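Local coordinates for protein proline dehydrogenase (Bradyrhizobium japonicum USDA 110, PDB 3HAZ) that probably oxidises proline to glutamate in two steps, with an FAD-dependent proline dehydrogenase and an NAD-dependent aldehyde dehydrogenase joined in one chain, at residues 617-629 with 967-979. Residues are numbered along the deposited sequence; the frame is centred on the assembly and turned at random.
Sequences FCRYYAAQGRKLF and KAGGPHYLARFAT. With SO4 (sulfate ion), chain G.
Tyr-621 reaches from helix 604-629 to the 967-970 type II turn, where its OH accepts the N-H of Gly-969 (N to OH 2.8 Å, N-H...O angle 149°). With CG beside the backbone N, its ring runs out to Tyr-973. The two rings are nearly parallel, at 14°, but offset so far that they hardly overlap, and Tyr-621 CZ lies 3.5 Å from Tyr-973 CD2. A phenylalanine in place of Tyr-621 would probably leave the Gly-969 N-H without this acceptor and hold the turn less firmly. The Tyr-620 ring, with CG anti to N (chi1 178°), reaches the same loop and meets Gly-970 and Pro-971 at its edge. Gln-624 CG lies over one face of that ring. A water bridges Gln-624 NE2 (2.6 Å) and Pro-971 O (2.9 Å). Leu-974 splays its two methyls: CD1 sits 3.5 Å from Gly-625 N, where the helix has no side chain, and CD2 touches the Tyr-621 ring. Leu-628 CD2 packs on Ala-975, and Phe-629 CE2 on Ala-978 CB (3.8 Å). The contact lies in the aldehyde dehydrogenase part, with Ala-968 near the bound NAD. Helix 664-675 packs on Tyr-621 and Leu-974, helix 571-587 on Phe-629, and Met-647 of strand 641-656 on Leu-628.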
loop_
_atom_site.group_PDB
_atom_site.type_symbol
_atom_site.label_atom_id
_atom_site.label_comp_id
_atom_site.label_asym_id
_atom_site.label_seq_id
_atom_site.Cartn_x
_atom_site.Cartn_y
_atom_site.Cartn_z
ATOM N N PHE A 617 4.124 -33.159 12.563
ATOM C CA PHE A 617 4.316 -32.636 13.912
ATOM C C PHE A 617 5.621 -31.838 13.990
ATOM O O PHE A 617 5.651 -30.733 14.524
ATOM C CB PHE A 617 4.349 -33.756 14.948
ATOM C CG PHE A 617 3.003 -34.092 15.536
ATOM C CD1 PHE A 617 2.557 -35.405 15.565
ATOM C CD2 PHE A 617 2.197 -33.104 16.070
ATOM C CE1 PHE A 617 1.329 -35.722 16.107
ATOM C CE2 PHE A 617 0.967 -33.413 16.606
ATOM C CZ PHE A 617 0.533 -34.723 16.629
ATOM N N CYS A 618 6.695 -32.409 13.450
ATOM C CA CYS A 618 8.006 -31.767 13.494
ATOM C C CYS A 618 8.003 -30.410 12.791
ATOM O O CYS A 618 8.501 -29.417 13.330
ATOM C CB CYS A 618 9.072 -32.675 12.877
ATOM S SG CYS A 618 9.374 -34.213 13.780
ATOM N N ARG A 619 7.446 -30.366 11.586
ATOM C CA ARG A 619 7.465 -29.135 10.802
ATOM C C ARG A 619 6.537 -28.081 11.392
ATOM O O ARG A 619 6.864 -26.903 11.417
ATOM C CB ARG A 619 7.117 -29.411 9.338
ATOM C CG ARG A 619 8.090 -30.352 8.646
ATOM C CD ARG A 619 8.026 -30.241 7.131
ATOM N NE ARG A 619 8.981 -31.152 6.503
ATOM C CZ ARG A 619 8.674 -32.368 6.063
ATOM N NH1 ARG A 619 7.428 -32.815 6.167
ATOM N NH2 ARG A 619 9.609 -33.134 5.517
ATOM N N TYR A 620 5.384 -28.515 11.884
ATOM C CA TYR A 620 4.417 -27.599 12.466
ATOM C C TYR A 620 4.905 -27.008 13.793
ATOM O O TYR A 620 4.831 -25.796 14.006
ATOM C CB TYR A 620 3.062 -28.287 12.658
ATOM C CG TYR A 620 2.039 -27.382 13.307
ATOM C CD1 TYR A 620 1.451 -26.341 12.596
ATOM C CD2 TYR A 620 1.682 -27.553 14.634
ATOM C CE1 TYR A 620 0.514 -25.502 13.196
ATOM C CE2 TYR A 620 0.754 -26.721 15.240
ATOM C CZ TYR A 620 0.177 -25.699 14.517
ATOM O OH TYR A 620 -0.737 -24.879 15.133
ATOM N N TYR A 621 5.403 -27.855 14.688
ATOM C CA TYR A 621 5.967 -27.331 15.928
ATOM C C TYR A 621 7.206 -26.471 15.655
ATOM O O TYR A 621 7.464 -25.490 16.362
ATOM C CB TYR A 621 6.262 -28.448 16.937
ATOM C CG TYR A 621 5.007 -29.123 17.446
ATOM C CD1 TYR A 621 3.818 -28.410 17.565
ATOM C CD2 TYR A 621 5.012 -30.463 17.816
ATOM C CE1 TYR A 621 2.659 -29.020 18.021
ATOM C CE2 TYR A 621 3.861 -31.080 18.277
ATOM C CZ TYR A 621 2.687 -30.353 18.375
ATOM O OH TYR A 621 1.538 -30.958 18.832
ATOM N N ALA A 622 7.968 -26.819 14.624
ATOM C CA ALA A 622 9.116 -25.988 14.277
ATOM C C ALA A 622 8.622 -24.605 13.872
ATOM O O ALA A 622 9.173 -23.588 14.296
ATOM C CB ALA A 622 9.942 -26.620 13.164
ATOM N N ALA A 623 7.560 -24.573 13.069
ATOM C CA ALA A 623 7.022 -23.317 12.554
ATOM C C ALA A 623 6.385 -22.469 13.652
ATOM O O ALA A 623 6.612 -21.264 13.718
ATOM C CB ALA A 623 6.015 -23.584 11.424
ATOM N N GLN A 624 5.566 -23.092 14.496
ATOM C CA GLN A 624 4.963 -22.391 15.627
ATOM C C GLN A 624 6.055 -21.995 16.618
ATOM O O GLN A 624 5.982 -20.947 17.257
ATOM C CB GLN A 624 3.911 -23.260 16.329
ATOM C CG GLN A 624 2.693 -23.614 15.471
ATOM C CD GLN A 624 1.958 -22.390 14.948
ATOM O OE1 GLN A 624 1.849 -22.186 13.739
ATOM N NE2 GLN A 624 1.453 -21.568 15.857
ATOM N N GLY A 625 7.069 -22.844 16.739
ATOM C CA GLY A 625 8.191 -22.562 17.616
ATOM C C GLY A 625 8.900 -21.258 17.295
ATOM O O GLY A 625 9.242 -20.495 18.204
ATOM N N ARG A 626 9.132 -20.988 16.011
ATOM C CA ARG A 626 9.802 -19.743 15.630
ATOM C C ARG A 626 8.922 -18.540 15.917
ATOM O O ARG A 626 9.403 -17.505 16.351
ATOM C CB ARG A 626 10.201 -19.739 14.153
ATOM C CG ARG A 626 11.296 -20.719 13.785
ATOM C CD ARG A 626 11.781 -20.453 12.362
ATOM N NE ARG A 626 12.851 -21.362 11.974
ATOM C CZ ARG A 626 12.667 -22.468 11.264
ATOM N NH1 ARG A 626 13.701 -23.239 10.959
ATOM N NH2 ARG A 626 11.451 -22.797 10.858
ATOM N N LYS A 627 7.629 -18.674 15.668
ATOM C CA LYS A 627 6.710 -17.579 15.920
ATOM C C LYS A 627 6.677 -17.254 17.402
ATOM O O LYS A 627 6.688 -16.093 17.790
ATOM C CB LYS A 627 5.296 -17.938 15.460
ATOM C CG LYS A 627 5.051 -17.841 13.956
ATOM C CD LYS A 627 3.601 -18.211 13.631
ATOM C CE LYS A 627 3.343 -18.263 12.129
ATOM N NZ LYS A 627 1.951 -18.713 11.807
ATOM N N LEU A 628 6.616 -18.289 18.230
ATOM C CA LEU A 628 6.451 -18.097 19.665
ATOM C C LEU A 628 7.759 -17.774 20.392
ATOM O O LEU A 628 7.793 -16.901 21.254
ATOM C CB LEU A 628 5.797 -19.326 20.298
ATOM C CG LEU A 628 5.333 -19.161 21.747
ATOM C CD1 LEU A 628 4.600 -17.843 21.922
ATOM C CD2 LEU A 628 4.443 -20.326 22.173
ATOM N N PHE A 629 8.828 -18.490 20.058
ATOM C CA PHE A 629 10.066 -18.389 20.825
ATOM C C PHE A 629 11.169 -17.645 20.072
ATOM O O PHE A 629 12.275 -17.491 20.582
ATOM C CB PHE A 629 10.554 -19.781 21.237
ATOM C CG PHE A 629 9.487 -20.633 21.877
ATOM C CD1 PHE A 629 9.058 -21.803 21.272
ATOM C CD2 PHE A 629 8.905 -20.254 23.076
ATOM C CE1 PHE A 629 8.067 -22.584 21.852
ATOM C CE2 PHE A 629 7.923 -21.027 23.668
ATOM C CZ PHE A 629 7.497 -22.194 23.052
ATOM N N LYS A 967 -4.705 -28.377 22.796
ATOM C CA LYS A 967 -4.825 -29.333 21.702
ATOM C C LYS A 967 -3.490 -29.550 20.998
ATOM O O LYS A 967 -2.864 -28.598 20.545
ATOM C CB LYS A 967 -5.852 -28.832 20.676
ATOM C CG LYS A 967 -7.324 -29.032 21.053
ATOM C CD LYS A 967 -8.193 -28.224 20.084
ATOM C CE LYS A 967 -9.648 -28.708 20.015
ATOM N NZ LYS A 967 -9.746 -30.019 19.341
ATOM N N ALA A 968 -3.067 -30.806 20.900
ATOM C CA ALA A 968 -1.913 -31.167 20.083
ATOM C C ALA A 968 -2.138 -30.743 18.631
ATOM O O ALA A 968 -3.260 -30.809 18.122
ATOM C CB ALA A 968 -1.669 -32.675 20.160
ATOM N N GLY A 969 -1.072 -30.302 17.971
ATOM C CA GLY A 969 -1.134 -29.916 16.572
ATOM C C GLY A 969 -1.966 -28.670 16.329
ATOM O O GLY A 969 -2.510 -28.480 15.237
ATOM N N GLY A 970 -2.079 -27.830 17.355
ATOM C CA GLY A 970 -2.783 -26.563 17.245
ATOM C C GLY A 970 -1.943 -25.420 17.803
ATOM O O GLY A 970 -0.873 -25.645 18.372
ATOM N N PRO A 971 -2.427 -24.182 17.654
ATOM C CA PRO A 971 -1.629 -22.992 17.968
ATOM C C PRO A 971 -1.489 -22.684 19.458
ATOM O O PRO A 971 -0.761 -21.756 19.798
ATOM C CB PRO A 971 -2.394 -21.861 17.270
ATOM C CG PRO A 971 -3.807 -22.339 17.206
ATOM C CD PRO A 971 -3.751 -23.848 17.106
ATOM N N HIS A 972 -2.153 -23.441 20.327
ATOM C CA HIS A 972 -2.074 -23.162 21.763
ATOM C C HIS A 972 -1.240 -24.186 22.522
ATOM O O HIS A 972 -1.177 -24.154 23.748
ATOM C CB HIS A 972 -3.474 -23.086 22.377
ATOM C CG HIS A 972 -4.345 -22.048 21.747
ATOM N ND1 HIS A 972 -4.243 -20.709 22.053
ATOM C CD2 HIS A 972 -5.324 -22.151 20.818
ATOM C CE1 HIS A 972 -5.124 -20.030 21.339
ATOM N NE2 HIS A 972 -5.792 -20.881 20.581
ATOM N N TYR A 973 -0.591 -25.084 21.789
ATOM C CA TYR A 973 0.107 -26.218 22.396
ATOM C C TYR A 973 1.460 -25.869 23.021
ATOM O O TYR A 973 1.717 -26.190 24.186
ATOM C CB TYR A 973 0.302 -27.309 21.346
ATOM C CG TYR A 973 0.608 -28.690 21.884
ATOM C CD1 TYR A 973 -0.320 -29.381 22.660
ATOM C CD2 TYR A 973 1.808 -29.324 21.574
ATOM C CE1 TYR A 973 -0.050 -30.659 23.131
ATOM C CE2 TYR A 973 2.086 -30.597 22.037
ATOM C CZ TYR A 973 1.155 -31.259 22.815
ATOM O OH TYR A 973 1.436 -32.522 23.269
ATOM N N LEU A 974 2.325 -25.226 22.242
ATOM C CA LEU A 974 3.707 -25.004 22.658
ATOM C C LEU A 974 3.836 -24.147 23.915
ATOM O O LEU A 974 4.686 -24.410 24.766
ATOM C CB LEU A 974 4.530 -24.400 21.514
ATOM C CG LEU A 974 4.770 -25.336 20.321
ATOM C CD1 LEU A 974 5.748 -24.733 19.324
ATOM C CD2 LEU A 974 5.260 -26.698 20.787
ATOM N N ALA A 975 2.994 -23.125 24.022
ATOM C CA ALA A 975 3.049 -22.190 25.140
ATOM C C ALA A 975 2.959 -22.907 26.480
ATOM O O ALA A 975 3.585 -22.493 27.452
ATOM C CB ALA A 975 1.937 -21.148 25.022
ATOM N N ARG A 976 2.166 -23.973 26.531
ATOM C CA ARG A 976 2.003 -24.742 27.764
ATOM C C ARG A 976 3.311 -25.378 28.249
ATOM O O ARG A 976 3.465 -25.652 29.442
ATOM C CB ARG A 976 0.936 -25.819 27.581
ATOM C CG ARG A 976 0.405 -26.380 28.880
ATOM C CD ARG A 976 -0.528 -25.389 29.554
ATOM N NE ARG A 976 -1.101 -25.966 30.764
ATOM C CZ ARG A 976 -0.643 -25.731 31.989
ATOM N NH1 ARG A 976 0.386 -24.916 32.171
ATOM N NH2 ARG A 976 -1.220 -26.304 33.033
ATOM N N PHE A 977 4.249 -25.612 27.328
ATOM C CA PHE A 977 5.528 -26.236 27.679
ATOM C C PHE A 977 6.553 -25.215 28.160
ATOM O O PHE A 977 7.676 -25.575 28.527
ATOM C CB PHE A 977 6.114 -27.001 26.491
ATOM C CG PHE A 977 5.313 -28.208 26.082
ATOM C CD1 PHE A 977 4.211 -28.078 25.245
ATOM C CD2 PHE A 977 5.672 -29.472 26.515
ATOM C CE1 PHE A 977 3.476 -29.194 24.851
ATOM C CE2 PHE A 977 4.944 -30.592 26.130
ATOM C CZ PHE A 977 3.843 -30.450 25.295
ATOM N N ALA A 978 6.177 -23.942 28.140
ATOM C CA ALA A 978 7.111 -22.878 28.496
ATOM C C ALA A 978 6.605 -22.037 29.658
ATOM O O ALA A 978 5.462 -22.179 30.087
ATOM C CB ALA A 978 7.401 -21.994 27.286
ATOM N N THR A 979 7.470 -21.164 30.166
ATOM C CA THR A 979 7.090 -20.243 31.219
ATOM C C THR A 979 7.375 -18.820 30.757
ATOM O O THR A 979 8.330 -18.584 30.015
ATOM C CB THR A 979 7.848 -20.558 32.544
ATOM O OG1 THR A 979 7.308 -19.775 33.612
ATOM C CG2 THR A 979 9.335 -20.267 32.410
HETATM S S SO4 G . 15.635 -18.521 11.883
HETATM O O1 SO4 G . 15.000 -17.424 11.158
HETATM O O2 SO4 G . 16.688 -17.991 12.750
HETATM O O3 SO4 G . 14.629 -19.199 12.696
HETATM O O4 SO4 G . 16.219 -19.465 10.935
HETATM O O HOH W 1 1.777 -21.747 18.462
#